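Local atomic coordinates of putative isochorismatase (Streptomyces avermitilis, PDB entry 3KL2), a protein that probably acts as a hydrolase of the isochorismatase family, within the wider group of cysteine hydrolases, though its substrate is not known. Residues N35-T38 and V43-G46; L58-A63 and L182-A187; A67-G72 and N123-I128; G133-A138 and M169-E174; L160-V165 and Q191-N196. All blocks are in the same frame, centred on the assembly; numbering follows the deposited sequence.

Overall arrangement
The five contacts join loops, turns and helices around the parallel sheet of an alpha/beta fold; interactions 2 and 3 lie at strand ends. Interactions 2 and 5 meet most intimately, their centres 13 Å apart: Ala187 O lies 2.8 Å from Thr161 N, probably a hydrogen bond. Interactions 4 and 5 share helix 164-174, touch through Leu134 and Cys163, and both reach the third subunit. Interaction 1 packs against interaction 5 through Phe37 and Leu160. Interaction 3 uses the far end of helix 57-71, which interaction 2 also uses, about 16 Å away between centres. The start of helix 164-174, where relatives carry their nucleophilic cysteine, lies in interaction 5 beside Leu134 of interaction 4, probably the active-site neighbourhood.

Interaction 1: residues N35-T38 and V43-G46; sequences NEFT and VLHG
Glu36 and Leu44 are joined through their backbones: Leu44 N donates to Glu36 O at 2.9 Å, and Phe37 CA comes within 4.3 Å of His45 CA where the short helix 35-38 meets the start of helix 45-55. The side chain of Glu36 adds a second bond to this run of chain. A bend at chi2 (81°) carries its OE2 to 3.0 Å from Val43 N, whose N-H is aimed nearly straight (168°) at the anti side of the carboxylate, somewhat out of its plane. OE1 accepts from Phe106 N, which puts the carboxylate between two loop amides. In this family's alpha/beta fold, where helices flank a parallel sheet, the tight reversal leads from strand 26-31 into helix 45-55. Cutting the side chain back to an alanine here would probably leave Val43 N and Phe106 N without their acceptor, and set the loop before helix 45-55 freer to shift. His45 reaches back in turn: its ND1 donates to Phe37 O at 2.9 Å. That oxygen stands at the edge of the imidazole and in its plane, whereas ND1 is tilted 33° from the carbonyl plane. The Phe37 and Leu44 side chains extend together in one direction, with CD1 of Phe37 3.7 Å from Leu44 CB and CE1 of Phe37 3.8 Å from Leu44 CD1. Phe159 stacks on the Phe37 ring, and Phe106 meets it edge-to-face.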
# COMPACT_ATOMS: atom_id res chain seq x y z
N ASN A 35 -10.12 8.98 25.21
CA ASN A 35 -10.41 8.76 26.60
C ASN A 35 -9.99 7.36 27.02
O ASN A 35 -9.39 7.20 28.08
CB ASN A 35 -11.90 8.99 26.94
CG ASN A 35 -12.30 10.45 26.86
OD1 ASN A 35 -11.62 11.32 27.42
ND2 ASN A 35 -13.40 10.75 26.13
N GLU A 36 -10.24 6.38 26.16
CA GLU A 36 -9.97 4.98 26.49
C GLU A 36 -8.56 4.75 27.07
O GLU A 36 -8.36 3.84 27.89
CB GLU A 36 -10.22 4.07 25.29
CG GLU A 36 -10.75 2.71 25.70
CD GLU A 36 -12.23 2.74 25.97
OE1 GLU A 36 -12.98 2.58 24.97
OE2 GLU A 36 -12.65 2.90 27.16
N PHE A 37 -7.61 5.61 26.68
CA PHE A 37 -6.22 5.58 27.16
C PHE A 37 -5.92 6.70 28.15
O PHE A 37 -5.27 6.47 29.18
CB PHE A 37 -5.24 5.79 25.97
CG PHE A 37 -4.95 4.57 25.15
CD1 PHE A 37 -4.58 3.37 25.75
CD2 PHE A 37 -4.94 4.64 23.78
CE1 PHE A 37 -4.27 2.22 24.96
CE2 PHE A 37 -4.62 3.51 22.98
CZ PHE A 37 -4.29 2.31 23.57
N THR A 38 -6.34 7.92 27.83
CA THR A 38 -5.89 9.12 28.53
C THR A 38 -6.54 9.41 29.88
O THR A 38 -5.96 10.12 30.69
CB THR A 38 -6.22 10.37 27.70
OG1 THR A 38 -7.61 10.32 27.39
CG2 THR A 38 -5.39 10.40 26.41
N VAL A 43 -10.97 2.22 29.52
CA VAL A 43 -10.73 0.80 29.76
C VAL A 43 -9.27 0.41 29.73
O VAL A 43 -8.89 -0.62 30.27
CB VAL A 43 -11.51 -0.07 28.75
CG1 VAL A 43 -10.85 -1.46 28.62
CG2 VAL A 43 -13.00 -0.16 29.17
N LEU A 44 -8.45 1.22 29.07
CA LEU A 44 -7.04 0.89 28.92
C LEU A 44 -6.20 1.90 29.66
O LEU A 44 -4.98 1.92 29.52
CB LEU A 44 -6.68 0.90 27.43
CG LEU A 44 -7.26 -0.35 26.75
CD1 LEU A 44 -7.22 -0.18 25.22
CD2 LEU A 44 -6.49 -1.64 27.21
N HIS A 45 -6.85 2.76 30.43
CA HIS A 45 -6.13 3.84 31.10
C HIS A 45 -5.25 3.33 32.24
O HIS A 45 -4.17 3.88 32.46
CB HIS A 45 -7.10 4.88 31.64
CG HIS A 45 -6.45 5.91 32.51
ND1 HIS A 45 -5.58 6.86 32.01
CD2 HIS A 45 -6.53 6.14 33.85
CE1 HIS A 45 -5.16 7.64 33.00
NE2 HIS A 45 -5.73 7.22 34.13
N GLY A 46 -5.73 2.32 32.97
CA GLY A 46 -4.95 1.73 34.08
C GLY A 46 -3.58 1.25 33.60
O GLY A 46 -2.56 1.47 34.25

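Interaction 2: residues L58-A63 and L182-A187; sequences LANTVA and LTDCVA
Asn60 and Thr61 on helix 57-71 meet Asp184 and Cys185 at a corner of strand 178-187, one of the helix-on-sheet joints of the alpha/beta fold. The corner is a type I beta turn from Leu182 to Cys185, closed by Cys185 N bonding to Leu182 O. Of the polar contacts, the one hydrogen bond across the gap runs from Asn60 ND2 to Asp184 O at 3.0 Å. It arrives in the carbonyl plane but is moderately bent (141° at the hydrogen), and the oxygen lies somewhat out of the Asn60 amide plane. The amide also stacks loosely on the Asp184 carboxylate, the two planes 24° apart and Asn60 ND2 4.0 Å from Asp184 OD2. That OD2 finds its hydrogen bond with Ser211 OG at the start of helix 211-218, which the Asn60 side chain also touches, so helix, turn and a second helix come together here. The remaining contacts are van der Waals. With chi1 at -62°, the sulfur of Cys185 sits beside its own backbone N and faces the helix, where SG is 3.7 Å from Asn60 CB and 3.6 Å from Thr61 N. Thr61 OG1 is occupied by bonds to Met57 O and Tyr33 OH; toward the turn it makes only a packing contact, with Cys185 CB at 3.4 Å from Thr61 OG1.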
# COMPACT_ATOMS: atom_id res chain seq x y z
N LEU A 58 0.83 13.97 28.26
CA LEU A 58 -0.38 14.66 27.90
C LEU A 58 -0.13 16.19 27.87
O LEU A 58 -0.36 16.84 26.85
CB LEU A 58 -1.57 14.26 28.79
CG LEU A 58 -2.87 14.93 28.33
CD1 LEU A 58 -3.23 14.41 26.94
CD2 LEU A 58 -4.05 14.77 29.34
N ALA A 59 0.38 16.75 28.95
CA ALA A 59 0.70 18.17 28.97
C ALA A 59 1.72 18.52 27.91
O ALA A 59 1.69 19.60 27.31
CB ALA A 59 1.18 18.63 30.38
N ASN A 60 2.66 17.62 27.66
CA ASN A 60 3.73 17.92 26.71
C ASN A 60 3.15 17.99 25.28
O ASN A 60 3.58 18.79 24.46
CB ASN A 60 4.83 16.86 26.77
CG ASN A 60 5.66 16.90 28.03
OD1 ASN A 60 6.01 17.97 28.54
ND2 ASN A 60 6.02 15.72 28.52
N THR A 61 2.20 17.13 24.99
CA THR A 61 1.58 17.11 23.68
C THR A 61 0.83 18.42 23.47
O THR A 61 0.94 19.05 22.40
CB THR A 61 0.62 15.92 23.50
OG1 THR A 61 1.31 14.71 23.82
CG2 THR A 61 0.13 15.84 22.05
N VAL A 62 0.11 18.86 24.51
CA VAL A 62 -0.66 20.11 24.46
C VAL A 62 0.26 21.26 24.11
O VAL A 62 -0.02 21.99 23.19
CB VAL A 62 -1.43 20.38 25.76
CG1 VAL A 62 -2.09 21.78 25.73
CG2 VAL A 62 -2.47 19.31 25.96
N ALA A 63 1.39 21.36 24.79
CA ALA A 63 2.34 22.42 24.50
C ALA A 63 2.90 22.33 23.07
O ALA A 63 3.31 23.35 22.50
CB ALA A 63 3.47 22.39 25.52
N LEU A 182 8.25 12.13 19.08
CA LEU A 182 8.26 12.94 20.26
C LEU A 182 8.45 12.01 21.45
O LEU A 182 7.46 11.39 21.95
CB LEU A 182 6.95 13.71 20.40
CG LEU A 182 6.70 14.89 19.43
CD1 LEU A 182 5.24 15.26 19.41
CD2 LEU A 182 7.53 16.10 19.84
N THR A 183 9.70 11.91 21.90
CA THR A 183 10.10 10.93 22.94
C THR A 183 9.35 11.13 24.25
O THR A 183 9.06 10.15 24.92
CB THR A 183 11.62 10.97 23.21
OG1 THR A 183 12.02 12.30 23.61
CG2 THR A 183 12.40 10.56 21.93
N ASP A 184 9.01 12.38 24.59
CA ASP A 184 8.22 12.66 25.80
C ASP A 184 6.74 12.99 25.51
O ASP A 184 6.10 13.64 26.34
CB ASP A 184 8.86 13.77 26.69
CG ASP A 184 9.04 15.10 25.96
OD1 ASP A 184 8.72 15.13 24.77
OD2 ASP A 184 9.52 16.10 26.56
N CYS A 185 6.19 12.55 24.37
CA CYS A 185 4.73 12.66 24.10
C CYS A 185 4.15 11.33 23.68
O CYS A 185 3.21 11.25 22.90
CB CYS A 185 4.43 13.69 23.04
SG CYS A 185 4.91 15.33 23.44
N VAL A 186 4.73 10.25 24.17
CA VAL A 186 4.21 8.94 23.89
C VAL A 186 4.16 8.13 25.17
O VAL A 186 4.84 8.48 26.13
CB VAL A 186 5.06 8.20 22.82
CG1 VAL A 186 5.02 8.97 21.48
CG2 VAL A 186 6.45 7.99 23.32
N ALA A 187 3.35 7.07 25.19
CA ALA A 187 3.23 6.20 26.36
C ALA A 187 2.90 4.77 25.96
O ALA A 187 2.40 4.51 24.86
CB ALA A 187 2.17 6.75 27.37

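Interaction 3: residues A67-G72 and N123-I128; sequences AARQAG and NGDIVI
Arg69 and Asp125 run roughly perpendicular along their chains, yet their charged ends lie almost flat together, with guanidinium and carboxylate planes only 9° apart. This is a paired salt bridge between the last turns of helix 57-71 and the loop entering strand 126-127, an outermost strand of this chain's parallel sheet. The edge of the guanidinium bearing NE and NH2 faces both carboxylate oxygens. Arg69 NH2 is modelled 2.4 Å from Asp125 OD2, so short that the exact spacing is doubtful, while Arg69 NE makes a weak bond to Asp125 OD1 at 3.4 Å. A bend at chi2 (-146°) steers the guanidinium toward Asp125, whose CA is 9.4 Å from Arg69 CA. On the Asp125 side, OD2 also accepts from Val122 N and His77 NE2; such a gathering of donors probably favours the charged carboxylate and fixes its rotation. Strand 126-127 itself pairs with strand 75-78, and Ile126 packs on Glu88 of the second subunit. Just beyond Arg69 the helix ends in a Schellman motif at Gly72, whose positive phi (84°) goes with a bond of 2.7 Å from Gly72 N to Arg69 O.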
# COMPACT_ATOMS: atom_id res chain seq x y z
N ALA A 67 2.05 25.24 20.08
CA ALA A 67 3.11 25.84 19.27
C ALA A 67 2.90 25.56 17.78
O ALA A 67 3.22 26.39 16.93
CB ALA A 67 4.46 25.38 19.71
N ALA A 68 2.37 24.40 17.47
CA ALA A 68 2.13 23.99 16.08
C ALA A 68 1.12 24.94 15.44
O ALA A 68 1.42 25.53 14.40
CB ALA A 68 1.64 22.56 16.02
N ARG A 69 -0.03 25.13 16.07
CA ARG A 69 -1.01 26.10 15.58
C ARG A 69 -0.35 27.47 15.34
O ARG A 69 -0.42 28.01 14.23
CB ARG A 69 -2.22 26.24 16.52
CG ARG A 69 -2.96 24.91 16.76
CD ARG A 69 -4.48 25.06 16.96
NE ARG A 69 -5.19 23.78 16.82
CZ ARG A 69 -5.50 22.96 17.83
NH1 ARG A 69 -5.17 23.25 19.10
NH2 ARG A 69 -6.16 21.84 17.60
N GLN A 70 0.33 28.01 16.37
CA GLN A 70 0.99 29.32 16.24
C GLN A 70 1.84 29.39 14.96
O GLN A 70 1.83 30.42 14.31
CB GLN A 70 1.85 29.67 17.47
N ALA A 71 2.53 28.32 14.60
CA ALA A 71 3.35 28.31 13.37
C ALA A 71 2.58 27.90 12.10
O ALA A 71 3.15 27.95 11.01
CB ALA A 71 4.58 27.39 13.56
N GLY A 72 1.31 27.51 12.22
CA GLY A 72 0.48 27.17 11.07
C GLY A 72 0.65 25.74 10.58
O GLY A 72 0.46 25.47 9.40
N ASN A 123 -11.18 24.11 14.85
CA ASN A 123 -11.17 24.70 13.49
C ASN A 123 -9.93 24.42 12.62
O ASN A 123 -8.83 24.97 12.85
CB ASN A 123 -11.39 26.23 13.59
N GLY A 124 -10.12 23.56 11.64
CA GLY A 124 -9.06 23.33 10.65
C GLY A 124 -8.19 22.09 10.88
O GLY A 124 -7.40 21.70 9.98
N ASP A 125 -8.29 21.52 12.08
CA ASP A 125 -7.63 20.26 12.38
C ASP A 125 -8.25 19.16 11.52
O ASP A 125 -9.48 19.10 11.35
CB ASP A 125 -7.87 19.87 13.82
CG ASP A 125 -7.05 20.68 14.81
OD1 ASP A 125 -6.35 21.67 14.45
OD2 ASP A 125 -7.13 20.28 16.00
N ILE A 126 -7.39 18.26 11.05
CA ILE A 126 -7.81 17.13 10.24
C ILE A 126 -8.00 15.95 11.17
O ILE A 126 -7.19 15.72 12.06
CB ILE A 126 -6.75 16.85 9.13
CG1 ILE A 126 -6.75 17.99 8.11
CG2 ILE A 126 -6.95 15.49 8.47
CD1 ILE A 126 -5.44 18.12 7.29
N VAL A 127 -9.09 15.22 11.00
CA VAL A 127 -9.34 14.01 11.77
C VAL A 127 -9.28 12.86 10.77
O VAL A 127 -10.17 12.70 9.94
CB VAL A 127 -10.68 14.07 12.58
CG1 VAL A 127 -11.01 12.74 13.27
CG2 VAL A 127 -10.64 15.19 13.65
N ILE A 128 -8.18 12.10 10.83
CA ILE A 128 -7.91 10.94 9.97
C ILE A 128 -8.94 9.87 10.19
O ILE A 128 -9.26 9.57 11.34
CB ILE A 128 -6.48 10.38 10.31
CG1 ILE A 128 -5.41 11.44 9.96
CG2 ILE A 128 -6.19 9.06 9.66
CD1 ILE A 128 -5.58 12.20 8.56

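Interaction 4: residues G133-A138 and M169-E174; sequences GLDTFA and MRTGYE
The carboxylate of Asp135 faces Thr171 with one oxygen and grips its own chain with the other: OD1 of Asp135 accepts from Phe137 N at 2.9 Å, and OD2 from Thr171 OG1. The second bond is modelled at 2.5 Å between Thr171 OG1 and Asp135 OD2, a doubtful length. Phe137 N comes from above the carboxylate plane, 60° out of it. Pointing CG anti to the backbone N (chi1 -178°) lets Asp135 serve both partners. The bond to Phe137 N makes Asp135 the N-cap of the short helix 136-139, and the bond to Thr171 fastens that cap to helix 164-174, the helix of the beta-alpha-beta crossover between neighbouring strands 153-159 and 178-187. An exchange of Asp135 for an alanine is likely to leave Phe137 N uncapped and Thr171 OG1 without its carboxylate acceptor, a weak bond to Ser167 O remaining, and to remove the polar tie between the two helices. Phe137 and Thr171 pass antiparallel, CB of Phe137 lying 3.5 Å from CG2 of Thr171. Farther out, Phe137 CE2 rests 3.6 Å from Gly172 CA, the absence of a side chain there letting the ring lie close to the helix backbone. Leu142 and Leu146 of helix 142-149 also pack on the ring. The backbone amides of Leu134 and Asp135 bond to Glu174 OE2 of the third subunit, at an interface of the assembly.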
# COMPACT_ATOMS: atom_id res chain seq x y z
N GLY A 133 -6.52 -0.81 12.75
CA GLY A 133 -5.40 -1.60 13.16
C GLY A 133 -4.48 -0.68 13.89
O GLY A 133 -4.91 0.32 14.44
N LEU A 134 -3.20 -1.04 13.89
CA LEU A 134 -2.22 -0.34 14.69
C LEU A 134 -1.44 0.66 13.89
O LEU A 134 -1.16 1.80 14.35
CB LEU A 134 -1.26 -1.36 15.31
CG LEU A 134 -1.88 -2.48 16.20
CD1 LEU A 134 -2.95 -1.94 17.20
CD2 LEU A 134 -2.41 -3.60 15.38
N ASP A 135 -1.01 0.24 12.72
CA ASP A 135 -0.29 1.17 11.85
C ASP A 135 -1.27 2.22 11.32
O ASP A 135 -2.26 1.87 10.74
CB ASP A 135 0.32 0.36 10.70
CG ASP A 135 1.13 1.22 9.76
OD1 ASP A 135 1.18 2.47 9.94
OD2 ASP A 135 1.70 0.64 8.81
N THR A 136 -1.03 3.49 11.54
CA THR A 136 -1.94 4.51 11.05
C THR A 136 -1.98 4.50 9.48
O THR A 136 -3.03 4.77 8.86
CB THR A 136 -1.53 5.94 11.62
OG1 THR A 136 -1.37 5.86 13.04
CG2 THR A 136 -2.59 7.00 11.34
N PHE A 137 -0.88 4.17 8.80
CA PHE A 137 -0.90 4.11 7.33
C PHE A 137 -1.69 2.93 6.76
O PHE A 137 -2.04 2.98 5.60
CB PHE A 137 0.52 4.08 6.78
CG PHE A 137 1.27 5.41 6.94
CD1 PHE A 137 1.16 6.38 5.97
CD2 PHE A 137 2.04 5.66 8.06
CE1 PHE A 137 1.85 7.61 6.09
CE2 PHE A 137 2.76 6.89 8.19
CZ PHE A 137 2.65 7.86 7.21
N ALA A 138 -1.99 1.90 7.54
CA ALA A 138 -2.57 0.64 6.93
C ALA A 138 -4.10 0.63 6.72
O ALA A 138 -4.59 -0.19 5.97
CB ALA A 138 -2.16 -0.62 7.74
N MET A 169 5.57 4.89 12.66
CA MET A 169 6.96 5.29 12.41
C MET A 169 7.63 4.39 11.35
O MET A 169 8.26 4.85 10.41
CB MET A 169 7.72 5.16 13.71
CG MET A 169 9.22 5.65 13.70
SD MET A 169 10.02 5.21 15.26
CE MET A 169 9.84 3.44 15.30
N ARG A 170 7.48 3.08 11.50
CA ARG A 170 8.14 2.18 10.57
C ARG A 170 7.64 2.42 9.13
O ARG A 170 8.44 2.66 8.20
CB ARG A 170 7.99 0.74 11.02
CG ARG A 170 8.80 0.44 12.25
CD ARG A 170 8.43 -0.91 12.88
NE ARG A 170 9.31 -1.20 14.03
CZ ARG A 170 10.38 -1.99 13.99
NH1 ARG A 170 10.72 -2.65 12.88
NH2 ARG A 170 11.10 -2.14 15.11
N THR A 171 6.33 2.44 8.98
CA THR A 171 5.72 2.62 7.68
C THR A 171 6.01 4.05 7.17
O THR A 171 6.32 4.24 6.00
CB THR A 171 4.20 2.22 7.71
OG1 THR A 171 4.10 0.87 8.15
CG2 THR A 171 3.48 2.34 6.32
N GLY A 172 5.92 5.04 8.03
CA GLY A 172 6.29 6.41 7.65
C GLY A 172 7.65 6.48 7.00
O GLY A 172 7.88 7.15 5.95
N TYR A 173 8.57 5.74 7.62
CA TYR A 173 9.93 5.67 7.17
C TYR A 173 10.02 5.04 5.81
O TYR A 173 10.75 5.51 4.95
CB TYR A 173 10.74 4.84 8.17
CG TYR A 173 12.24 4.78 7.88
CD1 TYR A 173 13.05 5.85 8.18
CD2 TYR A 173 12.81 3.66 7.31
CE1 TYR A 173 14.43 5.82 7.95
CE2 TYR A 173 14.17 3.62 7.08
CZ TYR A 173 14.97 4.72 7.39
OH TYR A 173 16.31 4.70 7.13
N GLU A 174 9.30 3.93 5.65
CA GLU A 174 9.34 3.15 4.44
C GLU A 174 8.83 4.01 3.30
O GLU A 174 9.24 3.85 2.15
CB GLU A 174 8.45 1.90 4.53
CG GLU A 174 8.93 0.84 5.49
CD GLU A 174 10.16 0.12 4.96
OE1 GLU A 174 10.45 0.25 3.73
OE2 GLU A 174 10.82 -0.60 5.76

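Interaction 5: residues L160-V165 and Q191-N196; sequences LTNCCV and QEEHNN
Thr161 OG1 and His194 ND1 share a hydrogen bond of 2.9 Å, in which either could be the donor. The hydroxyl meets the imidazole at its edge, near the ring plane, and the threonine side chain comes in square to that of the histidine. This joins the turn that leads into helix 164-174 to helix 191-205, in the region where isochorismatase-like cysteine hydrolases characteristically carry a cis peptide and a cysteine at the start of a helix. Thr161 CG2 adds a looser contact, 3.8 Å from His194 O. One residue on, Asn162 ND2 donates to Glu193 OE1 at 3.1 Å. The amide stands steeply to the carboxylate, with planes 68° apart, and approaches OE1 from above it, 52° out of plane. The placing of Asn162 CG between its backbone N and carbonyl carbon (chi1 57°) turns the amide toward Glu193. Asn162 ND2 has another acceptor in Asp201 of the third subunit, and Asn162 O accepts from Arg170 of that same subunit.

Outside this first shell, Val186 lies against both Thr161 and His194, while Thr161 is bonded through its backbone to Ala187. The peptide before Leu160 is cis, and a type I turn from Leu160 to Cys163 follows. Cys163 takes the N-cap position of helix 164-174, placing Cys164, probably the counterpart of the family nucleophile, in its first turn. Leu160 O is held from opposite faces of its plane, by Cys163 N at 2.8 Å and by Val165 N at 3.1 Å from that same oxygen.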
# COMPACT_ATOMS: atom_id res chain seq x y z
N LEU A 160 0.26 3.36 21.24
CA LEU A 160 1.23 3.04 22.26
C LEU A 160 2.62 3.12 21.69
O LEU A 160 2.85 2.64 20.57
CB LEU A 160 1.04 1.62 22.75
CG LEU A 160 -0.27 1.34 23.47
CD1 LEU A 160 -0.58 -0.16 23.42
CD2 LEU A 160 -0.20 1.90 24.87
N THR A 161 3.55 3.64 22.49
CA THR A 161 4.96 3.73 22.13
C THR A 161 5.49 2.56 21.30
O THR A 161 6.10 2.81 20.27
CB THR A 161 5.82 3.73 23.36
OG1 THR A 161 5.43 4.81 24.20
CG2 THR A 161 7.29 3.85 22.96
N ASN A 162 5.31 1.31 21.76
CA ASN A 162 5.87 0.17 21.03
C ASN A 162 4.89 -0.54 20.12
O ASN A 162 5.25 -1.53 19.50
CB ASN A 162 6.55 -0.86 21.97
CG ASN A 162 5.61 -1.37 23.04
OD1 ASN A 162 4.82 -0.62 23.60
ND2 ASN A 162 5.65 -2.67 23.27
N CYS A 163 3.68 -0.02 20.01
CA CYS A 163 2.68 -0.64 19.18
C CYS A 163 2.35 0.27 17.99
O CYS A 163 3.15 0.37 17.06
CB CYS A 163 1.48 -1.01 20.03
SG CYS A 163 0.38 -2.14 19.16
N CYS A 164 1.22 0.97 18.06
CA CYS A 164 0.73 1.87 17.02
C CYS A 164 1.71 3.01 16.69
O CYS A 164 1.83 3.39 15.53
CB CYS A 164 -0.63 2.46 17.47
SG CYS A 164 -1.76 1.20 18.23
N VAL A 165 2.40 3.56 17.69
CA VAL A 165 3.33 4.63 17.39
C VAL A 165 4.51 4.05 16.62
O VAL A 165 4.91 4.55 15.56
CB VAL A 165 3.84 5.39 18.65
CG1 VAL A 165 5.00 6.26 18.27
CG2 VAL A 165 2.72 6.22 19.29
N GLN A 191 6.94 0.86 31.43
CA GLN A 191 8.07 1.77 31.34
C GLN A 191 9.21 1.07 30.60
O GLN A 191 9.88 1.69 29.76
CB GLN A 191 8.54 2.20 32.75
CG GLN A 191 9.56 3.34 32.77
CD GLN A 191 8.94 4.69 32.37
OE1 GLN A 191 9.59 5.55 31.72
NE2 GLN A 191 7.68 4.88 32.73
N GLU A 192 9.40 -0.22 30.91
CA GLU A 192 10.45 -1.01 30.30
C GLU A 192 10.19 -1.10 28.77
O GLU A 192 11.07 -0.74 27.98
CB GLU A 192 10.59 -2.40 30.98
N GLU A 193 8.99 -1.50 28.36
CA GLU A 193 8.62 -1.54 26.92
C GLU A 193 8.80 -0.17 26.27
O GLU A 193 9.34 -0.06 25.17
CB GLU A 193 7.17 -2.02 26.72
CG GLU A 193 6.87 -3.43 27.24
CD GLU A 193 5.45 -3.99 26.86
OE1 GLU A 193 4.68 -3.32 26.12
OE2 GLU A 193 5.15 -5.13 27.32
N HIS A 194 8.37 0.87 26.96
CA HIS A 194 8.51 2.25 26.50
C HIS A 194 9.96 2.67 26.22
O HIS A 194 10.27 3.13 25.12
CB HIS A 194 7.89 3.15 27.56
CG HIS A 194 8.02 4.61 27.30
ND1 HIS A 194 7.14 5.31 26.50
CD2 HIS A 194 8.91 5.52 27.77
CE1 HIS A 194 7.49 6.59 26.49
NE2 HIS A 194 8.56 6.75 27.25
N ASN A 195 10.82 2.49 27.20
CA ASN A 195 12.22 2.92 27.15
C ASN A 195 13.01 2.17 26.08
O ASN A 195 13.91 2.74 25.45
CB ASN A 195 12.91 2.67 28.49
CG ASN A 195 12.33 3.49 29.64
OD1 ASN A 195 11.66 4.48 29.45
ND2 ASN A 195 12.64 3.07 30.86
N ASN A 196 12.72 0.87 25.94
CA ASN A 196 13.44 0.03 25.00
C ASN A 196 13.10 0.48 23.56
O ASN A 196 14.01 0.80 22.76
CB ASN A 196 13.16 -1.45 25.29
CG ASN A 196 13.98 -2.01 26.56
OD1 ASN A 196 15.08 -1.53 26.87
ND2 ASN A 196 13.43 -3.02 27.23